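Local coordinates for protein probable zinc protease PqqL (Escherichia coli, PDB 6OFS) that probably acts as a zinc-dependent endopeptidase of the M16 family in the periplasm, binding one zinc ion per subunit, at residues L518-V523 and I677-V682; L581-R586 and Q595-R600. All coordinates share one frame; numbering follows the deposited sequence.

Contact 1 of 2, residues L518-V523 and I677-V682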
loop_
_atom_site.group_PDB
_atom_site.type_symbol
_atom_site.label_atom_id
_atom_site.label_comp_id
_atom_site.label_asym_id
_atom_site.label_seq_id
_atom_site.Cartn_x
_atom_site.Cartn_y
_atom_site.Cartn_z
ATOM N N LEU A 518 23.695 -6.373 -20.499
ATOM C CA LEU A 518 24.045 -4.998 -20.152
ATOM C C LEU A 518 23.909 -4.805 -18.652
ATOM O O LEU A 518 22.970 -5.311 -18.053
ATOM C CB LEU A 518 23.139 -4.003 -20.909
ATOM C CG LEU A 518 23.415 -2.505 -20.720
ATOM C CD1 LEU A 518 24.661 -2.060 -21.470
ATOM C CD2 LEU A 518 22.236 -1.679 -21.160
ATOM N N GLN A 519 24.855 -4.098 -18.049
ATOM C CA GLN A 519 24.809 -3.800 -16.625
ATOM C C GLN A 519 24.907 -2.298 -16.385
ATOM O O GLN A 519 25.792 -1.630 -16.925
ATOM C CB GLN A 519 25.914 -4.538 -15.855
ATOM C CG GLN A 519 25.704 -4.546 -14.339
ATOM C CD GLN A 519 24.754 -5.623 -13.875
ATOM O OE1 GLN A 519 24.879 -6.804 -14.223
ATOM N NE2 GLN A 519 23.791 -5.241 -13.057
ATOM N N ILE A 520 23.961 -1.775 -15.587
ATOM C CA ILE A 520 23.946 -0.392 -15.149
ATOM C C ILE A 520 24.046 -0.428 -13.634
ATOM O O ILE A 520 23.202 -1.048 -12.983
ATOM C CB ILE A 520 22.728 0.436 -15.641
ATOM C CG1 ILE A 520 22.556 0.349 -17.182
ATOM C CG2 ILE A 520 22.839 1.913 -15.160
ATOM C CD1 ILE A 520 21.185 0.831 -17.738
ATOM N N ILE A 521 25.102 0.189 -13.079
ATOM C CA ILE A 521 25.246 0.324 -11.634
ATOM C C ILE A 521 25.271 1.789 -11.260
ATOM O O ILE A 521 26.245 2.490 -11.548
ATOM C CB ILE A 521 26.378 -0.472 -10.943
ATOM C CG1 ILE A 521 26.448 -1.929 -11.447
ATOM C CG2 ILE A 521 26.196 -0.412 -9.412
ATOM C CD1 ILE A 521 27.630 -2.723 -10.929
ATOM N N ALA A 522 24.194 2.254 -10.610
ATOM C CA ALA A 522 24.099 3.617 -10.095
ATOM C C ALA A 522 24.806 3.565 -8.740
ATOM O O ALA A 522 24.499 2.717 -7.895
ATOM C CB ALA A 522 22.643 4.039 -9.946
ATOM N N VAL A 523 25.857 4.379 -8.614
ATOM C CA VAL A 523 26.721 4.453 -7.437
ATOM C C VAL A 523 26.516 5.816 -6.836
ATOM O O VAL A 523 26.821 6.817 -7.476
ATOM C CB VAL A 523 28.223 4.211 -7.788
ATOM C CG1 VAL A 523 29.101 4.210 -6.534
ATOM C CG2 VAL A 523 28.422 2.927 -8.599
ATOM N N ILE A 677 25.791 11.024 -7.929
ATOM C CA ILE A 677 25.655 9.735 -8.593
ATOM C C ILE A 677 26.626 9.545 -9.740
ATOM O O ILE A 677 26.821 10.442 -10.558
ATOM C CB ILE A 677 24.185 9.451 -9.041
ATOM C CG1 ILE A 677 23.160 9.798 -7.920
ATOM C CG2 ILE A 677 24.011 8.002 -9.549
ATOM C CD1 ILE A 677 21.679 9.996 -8.388
ATOM N N THR A 678 27.194 8.333 -9.805
ATOM C CA THR A 678 28.052 7.838 -10.882
ATOM C C THR A 678 27.400 6.551 -11.435
ATOM O O THR A 678 27.276 5.559 -10.716
ATOM C CB THR A 678 29.509 7.674 -10.427
ATOM O OG1 THR A 678 29.890 8.815 -9.650
ATOM C CG2 THR A 678 30.445 7.538 -11.589
ATOM N N PHE A 679 26.925 6.604 -12.685
ATOM C CA PHE A 679 26.305 5.461 -13.360
ATOM C C PHE A 679 27.374 4.706 -14.114
ATOM O O PHE A 679 27.994 5.270 -15.009
ATOM C CB PHE A 679 25.221 5.918 -14.352
ATOM C CG PHE A 679 24.045 6.612 -13.716
ATOM C CD1 PHE A 679 22.943 5.888 -13.285
ATOM C CD2 PHE A 679 24.035 7.994 -13.559
ATOM C CE1 PHE A 679 21.850 6.531 -12.704
ATOM C CE2 PHE A 679 22.941 8.640 -12.979
ATOM C CZ PHE A 679 21.854 7.902 -12.555
ATOM N N VAL A 680 27.592 3.435 -13.759
ATOM C CA VAL A 680 28.558 2.562 -14.437
ATOM C C VAL A 680 27.791 1.666 -15.437
ATOM O O VAL A 680 27.027 0.806 -15.025
ATOM C CB VAL A 680 29.451 1.767 -13.438
ATOM C CG1 VAL A 680 30.325 0.749 -14.167
ATOM C CG2 VAL A 680 30.308 2.710 -12.593
ATOM N N ILE A 681 27.958 1.921 -16.739
ATOM C CA ILE A 681 27.280 1.164 -17.795
ATOM C C ILE A 681 28.291 0.262 -18.521
ATOM O O ILE A 681 29.239 0.761 -19.130
ATOM C CB ILE A 681 26.432 2.076 -18.740
ATOM C CG1 ILE A 681 25.483 3.008 -17.934
ATOM C CG2 ILE A 681 25.649 1.242 -19.783
ATOM C CD1 ILE A 681 25.052 4.240 -18.661
ATOM N N VAL A 682 28.124 -1.068 -18.378
ATOM C CA VAL A 682 29.028 -2.073 -18.949
ATOM C C VAL A 682 28.281 -3.016 -19.907
ATOM O O VAL A 682 27.302 -3.656 -19.509
ATOM C CB VAL A 682 29.837 -2.824 -17.853
ATOM C CG1 VAL A 682 30.725 -3.909 -18.457
ATOM C CG2 VAL A 682 30.681 -1.850 -17.034
HETATM O O HOH W 1 29.251 8.931 -6.854
#

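Contact 2 of 2, residues L581-R586 and Q595-R600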
loop_
_atom_site.group_PDB
_atom_site.type_symbol
_atom_site.label_atom_id
_atom_site.label_comp_id
_atom_site.label_asym_id
_atom_site.label_seq_id
_atom_site.Cartn_x
_atom_site.Cartn_y
_atom_site.Cartn_z
ATOM N N LEU A 581 23.011 0.579 -6.880
ATOM C CA LEU A 581 21.759 0.180 -7.471
ATOM C C LEU A 581 22.128 -0.500 -8.755
ATOM O O LEU A 581 22.585 0.155 -9.691
ATOM C CB LEU A 581 20.817 1.379 -7.670
ATOM C CG LEU A 581 19.486 1.129 -8.406
ATOM C CD1 LEU A 581 18.623 0.076 -7.707
ATOM C CD2 LEU A 581 18.712 2.434 -8.592
ATOM N N SER A 582 22.025 -1.843 -8.757
ATOM C CA SER A 582 22.388 -2.675 -9.899
ATOM C C SER A 582 21.194 -3.126 -10.704
ATOM O O SER A 582 20.267 -3.720 -10.162
ATOM C CB SER A 582 23.216 -3.878 -9.461
ATOM O OG SER A 582 24.578 -3.532 -9.288
ATOM N N VAL A 583 21.247 -2.868 -12.016
ATOM C CA VAL A 583 20.217 -3.251 -12.974
ATOM C C VAL A 583 20.870 -3.935 -14.193
ATOM O O VAL A 583 21.814 -3.385 -14.767
ATOM C CB VAL A 583 19.309 -2.044 -13.333
ATOM C CG1 VAL A 583 18.568 -2.250 -14.649
ATOM C CG2 VAL A 583 18.326 -1.746 -12.201
ATOM N N SER A 584 20.386 -5.152 -14.542
ATOM C CA SER A 584 20.855 -5.955 -15.679
ATOM C C SER A 584 19.792 -5.980 -16.775
ATOM O O SER A 584 18.604 -5.896 -16.468
ATOM C CB SER A 584 21.188 -7.379 -15.240
ATOM O OG SER A 584 20.082 -8.264 -15.356
ATOM N N ALA A 585 20.209 -6.114 -18.043
ATOM C CA ALA A 585 19.308 -6.154 -19.201
ATOM C C ALA A 585 19.985 -6.808 -20.417
ATOM O O ALA A 585 21.077 -7.365 -20.296
ATOM C CB ALA A 585 18.845 -4.738 -19.551
ATOM N N ARG A 586 19.325 -6.744 -21.581
ATOM C CA ARG A 586 19.832 -7.273 -22.841
ATOM C C ARG A 586 20.286 -6.117 -23.722
ATOM O O ARG A 586 19.662 -5.060 -23.699
ATOM C CB ARG A 586 18.748 -8.104 -23.560
ATOM C CG ARG A 586 18.205 -9.286 -22.752
ATOM C CD ARG A 586 19.103 -10.510 -22.811
ATOM N NE ARG A 586 18.634 -11.571 -21.917
ATOM C CZ ARG A 586 17.768 -12.519 -22.261
ATOM N NH1 ARG A 586 17.258 -12.553 -23.488
ATOM N NH2 ARG A 586 17.399 -13.439 -21.380
ATOM N N GLN A 595 14.921 2.475 -17.888
ATOM C CA GLN A 595 13.607 2.833 -17.331
ATOM C C GLN A 595 13.514 2.429 -15.869
ATOM O O GLN A 595 12.967 3.180 -15.071
ATOM C CB GLN A 595 12.449 2.149 -18.090
ATOM C CG GLN A 595 12.266 2.607 -19.524
ATOM C CD GLN A 595 11.231 1.832 -20.287
ATOM O OE1 GLN A 595 10.995 0.644 -20.058
ATOM N NE2 GLN A 595 10.597 2.496 -21.230
ATOM N N LEU A 596 14.030 1.240 -15.526
ATOM C CA LEU A 596 13.963 0.725 -14.166
ATOM C C LEU A 596 14.891 1.468 -13.232
ATOM O O LEU A 596 14.462 1.777 -12.129
ATOM C CB LEU A 596 14.159 -0.804 -14.113
ATOM C CG LEU A 596 13.933 -1.498 -12.757
ATOM C CD1 LEU A 596 12.601 -1.140 -12.128
ATOM C CD2 LEU A 596 14.101 -2.984 -12.876
ATOM N N ILE A 597 16.111 1.818 -13.681
ATOM C CA ILE A 597 17.067 2.628 -12.899
ATOM C C ILE A 597 16.415 3.978 -12.534
ATOM O O ILE A 597 16.419 4.374 -11.363
ATOM C CB ILE A 597 18.408 2.813 -13.684
ATOM C CG1 ILE A 597 19.408 1.673 -13.391
ATOM C CG2 ILE A 597 19.046 4.188 -13.465
ATOM C CD1 ILE A 597 20.065 1.661 -11.990
ATOM N N ASN A 598 15.818 4.643 -13.549
ATOM C CA ASN A 598 15.152 5.929 -13.434
ATOM C C ASN A 598 13.981 5.861 -12.486
ATOM O O ASN A 598 13.868 6.696 -11.605
ATOM C CB ASN A 598 14.681 6.403 -14.813
ATOM C CG ASN A 598 13.945 7.728 -14.796
ATOM O OD1 ASN A 598 12.795 7.831 -14.359
ATOM N ND2 ASN A 598 14.588 8.769 -15.278
ATOM N N GLN A 599 13.091 4.891 -12.693
ATOM C CA GLN A 599 11.874 4.764 -11.899
ATOM C C GLN A 599 12.160 4.345 -10.469
ATOM O O GLN A 599 11.400 4.726 -9.581
ATOM C CB GLN A 599 10.842 3.851 -12.586
ATOM C CG GLN A 599 10.221 4.432 -13.869
ATOM C CD GLN A 599 9.100 5.434 -13.667
ATOM O OE1 GLN A 599 8.547 5.611 -12.579
ATOM N NE2 GLN A 599 8.716 6.101 -14.736
ATOM N N ARG A 600 13.271 3.611 -10.226
ATOM C CA ARG A 600 13.630 3.228 -8.863
ATOM C C ARG A 600 14.117 4.439 -8.068
ATOM O O ARG A 600 13.948 4.480 -6.852
ATOM C CB ARG A 600 14.639 2.074 -8.862
ATOM C CG ARG A 600 15.244 1.678 -7.503
ATOM C CD ARG A 600 14.267 1.015 -6.535
ATOM N NE ARG A 600 14.870 0.800 -5.215
ATOM C CZ ARG A 600 15.096 1.755 -4.311
ATOM N NH1 ARG A 600 14.778 3.019 -4.573
ATOM N NH2 ARG A 600 15.637 1.456 -3.142
#

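Contact 1 of 2, residues L518-V523 and I677-V682
The ring of Phe679 meets Ala522 across the strand pair: CB of Ala522 comes in obliquely, 3.8 Å from CE1 of Phe679, while CG2 of Ile520 approaches the rim almost level with the ring. One face of the ring takes the Ile677 methyl CG2 from its own strand, offset toward the rim. Phe679 projects on the same sheet face as Ala522 and Ile520, and chi1 of -64° sets its ring beside the backbone N. On that face Ile520 and Ile681 run alongside each other, with CG2 of Ile520 4.0 Å from CG1 of Ile681. Leu518 reaches across to Ile681, its CD1 3.8 Å from CG2 of that residue.

Six backbone hydrogen bonds join the antiparallel strands, in the hydrogen-bonded pairs Gln519-Val682, Ile521-Val680 and Val523-Thr678. The Val680 N to Ile521 O bond is 2.8 Å and nearly straight at hydrogen (175°), although the donor stands above the carbonyl plane. A water links Val523 O to Thr678 OG1, donating to the carbonyl.

The pair lies inside the seven-stranded mixed sheet of an alpha/beta domain of the M16 type. Strand 579-586 flanks 518-523, strand 505-509 flanks 677-682, and helix 848-862 packs on the Ile521 and Val523 face through Ala852, Asn853 and Val856.

Contact 2 of 2, residues L581-R586 and Q595-R600
Leu581 and Val583 of strand 579-586 pack against Leu596, Ile597 and Arg600 of helix 591-602, a helix-on-sheet contact within an alpha/beta domain of the M16 fold. Strand and helix follow one another in the chain and run nearly antiparallel: the axes of the short segments are inclined at 154° and come within 8.9 Å of each other.

The apolar contacts centre on Ile597. Its side chain reaches toward the strand as those of Val583 and Leu581 reach toward the helix, so that it runs alongside each, head to tail, with CG1 of Ile597 3.7 Å from CB of Val583 and CD1 of Ile597 3.7 Å from CG of Leu581. Folded at chi2 (-72°), the Ile597 chain brings CD1 against Leu581 while CG1 stays beside Val583. Val583 also turns CG2 to CG of Leu596, a looser approach of 4.4 Å. Met570 of strand 569-574 touches Val583, Leu596 and Arg600, closing one flank of this packing.

Arg600 contributes its aliphatic part: CG sits against both methyls of Leu581, and the two side chains cross obliquely. Cutting Leu581 back to an alanine is likely to leave CD1 of Ile597 and CG of Arg600 without their strand-side packing, opening a gap beneath the helix.

Polar interactions lead out of the pair, since no hydrogen bond joins strand to helix. The guanidinium of Arg600 is held by Ser547 OG at NE and by a salt bridge from NH2 to Asp667. Asn598, on the far side of the helix, gives its ND2 to Tyr697 O. Within the helix, Arg600 N donates to Leu596 O at 2.9 Å.

How the contacts relate
Both contacts are buried and share one mixed sheet, in which strands 517-524 and 579-586 are neighbours; their centres lie about 9 Å apart. Ala522 O and Leu581 N, 2.8 Å apart, probably form one of the hydrogen bonds that join them. Contact 1 is made within the sheet and combines backbone hydrogen bonds with apolar packing, whereas contact 2 adds a helix over one face through apolar side-chain packing, with no hydrogen bond across it. The sequence separations differ as well: 518-523 and 677-682 are 154 residues apart, and strand 581-586 and helix 595-600, which fall between them in the chain, only nine. Both lie away from the zinc site.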